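Local coordinates for probable arylamine n-acetyl transferase (PDB 4GUZ), which probably transfers acetyl groups from acetyl-coenzyme A to arylamines, at residues A140-V145 with Y157-G162; M118-L123 with Q127-V132. All coordinates share one frame; numbering follows the deposited sequence.

Contact 1: A140-V145 with Y157-G162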
loop_
_atom_site.group_PDB
_atom_site.type_symbol
_atom_site.label_atom_id
_atom_site.label_comp_id
_atom_site.label_asym_id
_atom_site.label_seq_id
_atom_site.Cartn_x
_atom_site.Cartn_y
_atom_site.Cartn_z
ATOM N N ALA A 140 1.039 11.705 1.561
ATOM C CA ALA A 140 1.698 12.320 2.710
ATOM C C ALA A 140 1.237 11.678 4.014
ATOM O O ALA A 140 0.091 11.200 4.065
ATOM C CB ALA A 140 1.395 13.814 2.726
ATOM N N PRO A 141 2.073 11.682 5.088
ATOM C CA PRO A 141 1.586 11.196 6.389
ATOM C C PRO A 141 0.383 12.019 6.823
ATOM O O PRO A 141 0.266 13.183 6.439
ATOM C CB PRO A 141 2.777 11.416 7.335
ATOM C CG PRO A 141 3.942 11.669 6.452
ATOM C CD PRO A 141 3.441 12.254 5.204
ATOM N N ILE A 142 -0.513 11.425 7.582
ATOM C CA ILE A 142 -1.727 12.106 8.021
ATOM C C ILE A 142 -1.688 12.230 9.529
ATOM O O ILE A 142 -1.535 11.217 10.222
ATOM C CB ILE A 142 -2.994 11.339 7.509
ATOM C CG1 ILE A 142 -3.117 11.416 5.960
ATOM C CG2 ILE A 142 -4.274 11.842 8.188
ATOM C CD1 ILE A 142 -4.208 10.504 5.334
ATOM N N ARG A 143 -1.846 13.465 10.033
ATOM C CA ARG A 143 -1.894 13.786 11.472
ATOM C C ARG A 143 -3.040 13.055 12.118
ATOM O O ARG A 143 -4.186 13.229 11.713
ATOM C CB ARG A 143 -2.064 15.308 11.671
ATOM C CG ARG A 143 -1.931 15.791 13.098
ATOM C CD ARG A 143 -1.957 17.302 13.123
ATOM N NE ARG A 143 -0.600 17.827 13.230
ATOM C CZ ARG A 143 -0.068 18.748 12.435
ATOM N NH1 ARG A 143 -0.779 19.274 11.445
ATOM N NH2 ARG A 143 1.185 19.142 12.618
ATOM N N LEU A 144 -2.741 12.227 13.116
ATOM C CA LEU A 144 -3.783 11.481 13.798
ATOM C C LEU A 144 -4.494 12.405 14.760
ATOM O O LEU A 144 -3.943 12.823 15.778
ATOM C CB LEU A 144 -3.221 10.237 14.492
ATOM C CG LEU A 144 -4.217 9.162 14.895
ATOM C CD1 LEU A 144 -4.698 8.350 13.681
ATOM C CD2 LEU A 144 -3.583 8.230 15.894
ATOM N N VAL A 145 -5.689 12.799 14.362
ATOM C CA VAL A 145 -6.593 13.683 15.104
ATOM C C VAL A 145 -7.933 12.974 15.155
ATOM O O VAL A 145 -8.137 12.019 14.397
ATOM C CB VAL A 145 -6.694 15.119 14.492
ATOM C CG1 VAL A 145 -5.395 15.897 14.675
ATOM C CG2 VAL A 145 -7.120 15.097 13.028
ATOM N N TYR A 157 -9.172 13.344 1.633
ATOM C CA TYR A 157 -9.446 12.299 2.613
ATOM C C TYR A 157 -10.166 12.866 3.817
ATOM O O TYR A 157 -10.065 14.066 4.116
ATOM C CB TYR A 157 -8.127 11.623 3.059
ATOM C CG TYR A 157 -7.407 10.956 1.904
ATOM C CD1 TYR A 157 -7.901 9.785 1.332
ATOM C CD2 TYR A 157 -6.240 11.499 1.376
ATOM C CE1 TYR A 157 -7.287 9.211 0.222
ATOM C CE2 TYR A 157 -5.615 10.931 0.266
ATOM C CZ TYR A 157 -6.151 9.792 -0.315
ATOM O OH TYR A 157 -5.539 9.206 -1.401
ATOM N N ARG A 158 -10.881 11.998 4.520
ATOM C CA ARG A 158 -11.525 12.350 5.773
ATOM C C ARG A 158 -11.109 11.335 6.809
ATOM O O ARG A 158 -11.155 10.136 6.554
ATOM C CB ARG A 158 -13.043 12.412 5.679
ATOM C CG ARG A 158 -13.648 13.042 6.946
ATOM C CD ARG A 158 -15.047 12.587 7.221
ATOM N NE ARG A 158 -15.641 13.369 8.306
ATOM C CZ ARG A 158 -16.923 13.308 8.646
ATOM N NH1 ARG A 158 -17.752 12.500 7.993
ATOM N NH2 ARG A 158 -17.387 14.053 9.643
ATOM N N LEU A 159 -10.661 11.818 7.955
ATOM C CA LEU A 159 -10.260 10.976 9.073
ATOM C C LEU A 159 -11.260 11.217 10.186
ATOM O O LEU A 159 -11.563 12.361 10.471
ATOM C CB LEU A 159 -8.829 11.355 9.491
ATOM C CG LEU A 159 -8.132 10.500 10.545
ATOM C CD1 LEU A 159 -7.868 9.089 10.052
ATOM C CD2 LEU A 159 -6.809 11.139 10.950
ATOM N N ARG A 160 -11.816 10.156 10.772
ATOM C CA ARG A 160 -12.790 10.306 11.848
ATOM C C ARG A 160 -12.716 9.155 12.827
ATOM O O ARG A 160 -12.913 7.999 12.442
ATOM C CB ARG A 160 -14.215 10.406 11.289
ATOM C CG ARG A 160 -15.208 10.868 12.327
ATOM C CD ARG A 160 -16.540 11.191 11.706
ATOM N NE ARG A 160 -17.467 11.669 12.730
ATOM C CZ ARG A 160 -18.787 11.546 12.661
ATOM N NH1 ARG A 160 -19.351 10.957 11.612
ATOM N NH2 ARG A 160 -19.554 12.002 13.643
ATOM N N ARG A 161 -12.504 9.504 14.098
ATOM C CA ARG A 161 -12.439 8.610 15.256
ATOM C C ARG A 161 -13.849 8.274 15.714
ATOM O O ARG A 161 -14.728 9.140 15.698
ATOM C CB ARG A 161 -11.662 9.283 16.414
ATOM C CG ARG A 161 -11.314 8.343 17.571
ATOM C CD ARG A 161 -10.558 9.071 18.663
ATOM N NE ARG A 161 -10.052 8.158 19.688
ATOM C CZ ARG A 161 -9.115 8.495 20.568
ATOM N NH1 ARG A 161 -8.552 9.696 20.521
ATOM N NH2 ARG A 161 -8.700 7.621 21.471
ATOM N N GLY A 162 -14.036 7.038 16.141
ATOM C CA GLY A 162 -15.308 6.569 16.672
ATOM C C GLY A 162 -15.306 5.101 17.028
ATOM O O GLY A 162 -14.266 4.442 17.017
#

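Contact 2: M118-L123 with Q127-V132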
loop_
_atom_site.group_PDB
_atom_site.type_symbol
_atom_site.label_atom_id
_atom_site.label_comp_id
_atom_site.label_asym_id
_atom_site.label_seq_id
_atom_site.Cartn_x
_atom_site.Cartn_y
_atom_site.Cartn_z
ATOM N N MET A 118 -0.367 -0.897 8.011
ATOM C CA MET A 118 0.037 0.511 7.984
ATOM C C MET A 118 1.014 0.745 9.111
ATOM O O MET A 118 1.129 -0.098 10.016
ATOM C CB MET A 118 -1.188 1.439 8.156
ATOM C CG MET A 118 -2.176 1.344 7.001
ATOM S SD MET A 118 -3.722 2.194 7.288
ATOM C CE MET A 118 -4.536 1.085 8.442
ATOM N N LEU A 119 1.681 1.887 9.088
ATOM C CA LEU A 119 2.632 2.271 10.118
ATOM C C LEU A 119 2.254 3.615 10.726
ATOM O O LEU A 119 1.709 4.482 10.026
ATOM C CB LEU A 119 4.055 2.313 9.544
ATOM C CG LEU A 119 4.560 0.976 8.999
ATOM C CD1 LEU A 119 5.532 1.174 7.845
ATOM C CD2 LEU A 119 5.127 0.076 10.104
ATOM N N VAL A 120 2.502 3.768 12.047
ATOM C CA VAL A 120 2.217 5.017 12.770
ATOM C C VAL A 120 3.550 5.518 13.338
ATOM O O VAL A 120 4.275 4.742 13.954
ATOM C CB VAL A 120 1.107 4.867 13.855
ATOM C CG1 VAL A 120 0.913 6.167 14.647
ATOM C CG2 VAL A 120 -0.218 4.449 13.221
ATOM N N VAL A 121 3.866 6.798 13.111
ATOM C CA VAL A 121 5.095 7.444 13.559
ATOM C C VAL A 121 4.775 8.440 14.693
ATOM O O VAL A 121 3.817 9.213 14.593
ATOM C CB VAL A 121 5.834 8.123 12.374
ATOM C CG1 VAL A 121 7.042 8.936 12.845
ATOM C CG2 VAL A 121 6.269 7.089 11.343
ATOM N N ARG A 122 5.601 8.412 15.765
ATOM C CA ARG A 122 5.493 9.314 16.914
ATOM C C ARG A 122 6.514 10.456 16.785
ATOM O O ARG A 122 7.720 10.194 16.757
ATOM C CB ARG A 122 5.701 8.541 18.230
ATOM C CG ARG A 122 4.488 7.736 18.666
ATOM C CD ARG A 122 4.706 7.153 20.045
ATOM N NE ARG A 122 5.332 5.839 19.966
ATOM C CZ ARG A 122 4.684 4.697 20.162
ATOM N NH1 ARG A 122 3.396 4.703 20.483
ATOM N NH2 ARG A 122 5.325 3.542 20.063
ATOM N N LEU A 123 6.030 11.711 16.668
ATOM C CA LEU A 123 6.879 12.907 16.549
ATOM C C LEU A 123 6.369 13.976 17.498
ATOM O O LEU A 123 5.275 14.519 17.299
ATOM C CB LEU A 123 6.973 13.465 15.106
ATOM C CG LEU A 123 7.654 12.597 14.058
ATOM C CD1 LEU A 123 7.250 13.035 12.664
ATOM C CD2 LEU A 123 9.168 12.604 14.216
ATOM N N GLN A 127 1.070 12.024 16.552
ATOM C CA GLN A 127 1.080 10.739 15.860
ATOM C C GLN A 127 0.709 10.956 14.389
ATOM O O GLN A 127 -0.181 11.752 14.082
ATOM C CB GLN A 127 0.148 9.747 16.550
ATOM C CG GLN A 127 0.749 9.231 17.861
ATOM C CD GLN A 127 -0.027 8.092 18.450
ATOM O OE1 GLN A 127 0.442 6.963 18.468
ATOM N NE2 GLN A 127 -1.219 8.369 18.959
ATOM N N TRP A 128 1.425 10.276 13.492
ATOM C CA TRP A 128 1.288 10.392 12.047
ATOM C C TRP A 128 1.028 9.050 11.404
ATOM O O TRP A 128 1.860 8.146 11.490
ATOM C CB TRP A 128 2.566 11.011 11.459
ATOM C CG TRP A 128 2.753 12.432 11.899
ATOM C CD1 TRP A 128 3.385 12.864 13.024
ATOM C CD2 TRP A 128 2.229 13.602 11.254
ATOM N NE1 TRP A 128 3.314 14.235 13.111
ATOM C CE2 TRP A 128 2.592 14.715 12.049
ATOM C CE3 TRP A 128 1.483 13.822 10.086
ATOM C CZ2 TRP A 128 2.263 16.032 11.696
ATOM C CZ3 TRP A 128 1.150 15.123 9.745
ATOM C CH2 TRP A 128 1.547 16.213 10.543
ATOM N N LEU A 129 -0.106 8.939 10.708
ATOM C CA LEU A 129 -0.451 7.712 10.002
ATOM C C LEU A 129 0.297 7.653 8.683
ATOM O O LEU A 129 0.167 8.574 7.869
ATOM C CB LEU A 129 -1.974 7.649 9.762
ATOM C CG LEU A 129 -2.466 6.441 8.939
ATOM C CD1 LEU A 129 -2.199 5.153 9.662
ATOM C CD2 LEU A 129 -3.933 6.621 8.536
ATOM N N CYS A 130 1.072 6.575 8.459
ATOM C CA CYS A 130 1.778 6.399 7.192
ATOM C C CYS A 130 1.160 5.209 6.459
ATOM O O CYS A 130 1.582 4.054 6.634
ATOM C CB CYS A 130 3.280 6.231 7.400
ATOM S SG CYS A 130 4.090 7.682 8.129
ATOM N N ASP A 131 0.137 5.497 5.642
ATOM C CA ASP A 131 -0.565 4.471 4.846
ATOM C C ASP A 131 0.130 4.414 3.497
ATOM O O ASP A 131 -0.307 5.034 2.524
ATOM C CB ASP A 131 -2.038 4.827 4.734
ATOM C CG ASP A 131 -2.911 3.713 4.179
ATOM O OD1 ASP A 131 -2.369 2.624 3.881
ATOM O OD2 ASP A 131 -4.124 3.934 4.041
ATOM N N VAL A 132 1.264 3.726 3.457
ATOM C CA VAL A 132 2.155 3.733 2.283
ATOM C C VAL A 132 1.892 2.619 1.251
ATOM O O VAL A 132 2.396 2.721 0.131
ATOM C CB VAL A 132 3.655 3.708 2.696
ATOM C CG1 VAL A 132 4.016 4.911 3.581
ATOM C CG2 VAL A 132 4.048 2.379 3.356
HETATM O O HOH W 1 4.697 16.138 14.924
#

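Contact 1: A140-V145 with Y157-G162
Val145 O, which takes a hydrogen bond from Trp171 NE1, also lies against the isobutyl group of Leu159, 3.8 Å from Leu159 CD2. That methyl is the hub of the contact: Leu159 CD2 rests closer still to Arg143 O, at 3.4 Å, so two backbone carbonyl oxygens border one apolar group. Leu159 gets there because its CG stands opposite the backbone N (chi1 -173°), which carries the branched end off the strand and across to 142-145. Ile142 CG2, next to Arg143 O and roughly opposite Val145 O, meets Leu159 CD2 at 3.8 Å, the two side chains running past each other in opposite directions. Leu144 and Val145 add looser contacts, with Leu144 CD1 4.4 Å from Leu159 CD2 and Val145 CG2 4.5 Å from the same methyl. The interface is small, 233 Å² summed over both sides, and its backbones stay well apart: the closest CA pair, Val145 and Leu159, is separated by 7.6 Å. Trp171 packs on both Leu144 and Leu159, and Leu173 meets Ile142, so strand 170-176 helps enclose the apolar centre. The charged groups lie around it, Arg143 paired with Glu126 and Arg161 with Asp146 and Asp169. Strand 142-143 is one edge of the eight-stranded antiparallel sheet and 155-162 lies next to the other edge; side chains of these two strands meeting are consistent with a strongly curled sheet, as in the beta-barrel domain of arylamine N-acetyltransferases.

Contact 2: M118-L123 with Q127-V132
Leu119 and Cys130 form a hydrogen-bonded pair in the antiparallel beta hairpin of strands 116-123 and 126-130. Of the two bonds of this pair, Cys130 N to Leu119 O is short at 2.7 Å, while Leu119 N to Cys130 O stretches to 3.3 Å. Val121 and Trp128 make the second such pair, with Val120 and Leu129 as the non-hydrogen-bonded pair between them. Packing is dense on both faces here. Val121 CG2 touches Cys130 SG at 3.9 Å on the face covered by helices 32-45 and 79-92, while Leu129 CD1 on the other face lies between Val120 CG2 and Met118 SD. Beyond Leu129, the bent thioether of Met118 runs obliquely over the carboxylate of Asp131, with Met118 CG 3.4 Å from Asp131 OD1. Because Asp131 CG is swung opposite its backbone N (chi1 -168°), the carboxylate reaches both His116, through OD1, and His189, through OD2; Cys79, His116 and Asp131 are probably the catalytic triad of this family. Packing is looser at the turn end, where Arg122 is exposed. Its aliphatic CG lies alongside Gln127 CG at 4.1 Å and both chains point the same way, guanidinium and amide planes only 14° apart; Gln127 OE1 is hydrogen-bonded to Tyr98 OH. Leu123, partly exposed, crosses the Trp128 side chain at about a right angle. A water in the plane of the indole, at its edge, accepts from Trp128 NE1 at 3.0 Å and donates to Leu123 O at 2.9 Å.

In the fold
Contact 2 precedes contact 1 along the chain, and their centres lie about 10 Å apart. Strand 142-143 joins them by adding to the side of the hairpin's second strand turned away from strand 116-123: Leu129 N lies 2.7 Å from Ile142 O and Leu144 N 2.8 Å from Gln127 O, both probable hydrogen bonds. The six-membered part of the Trp128 indole also packs there, with Trp128 CE3 3.3 Å from Arg143 N. Phe191 touches Leu144 of contact 1 as well as Met118 and Leu129 of contact 2, so one aromatic side chain packs against both. Contact 2 contains Asp131, a probable catalytic-triad member; the Ile142 side chain of contact 1 comes near that triad without touching it.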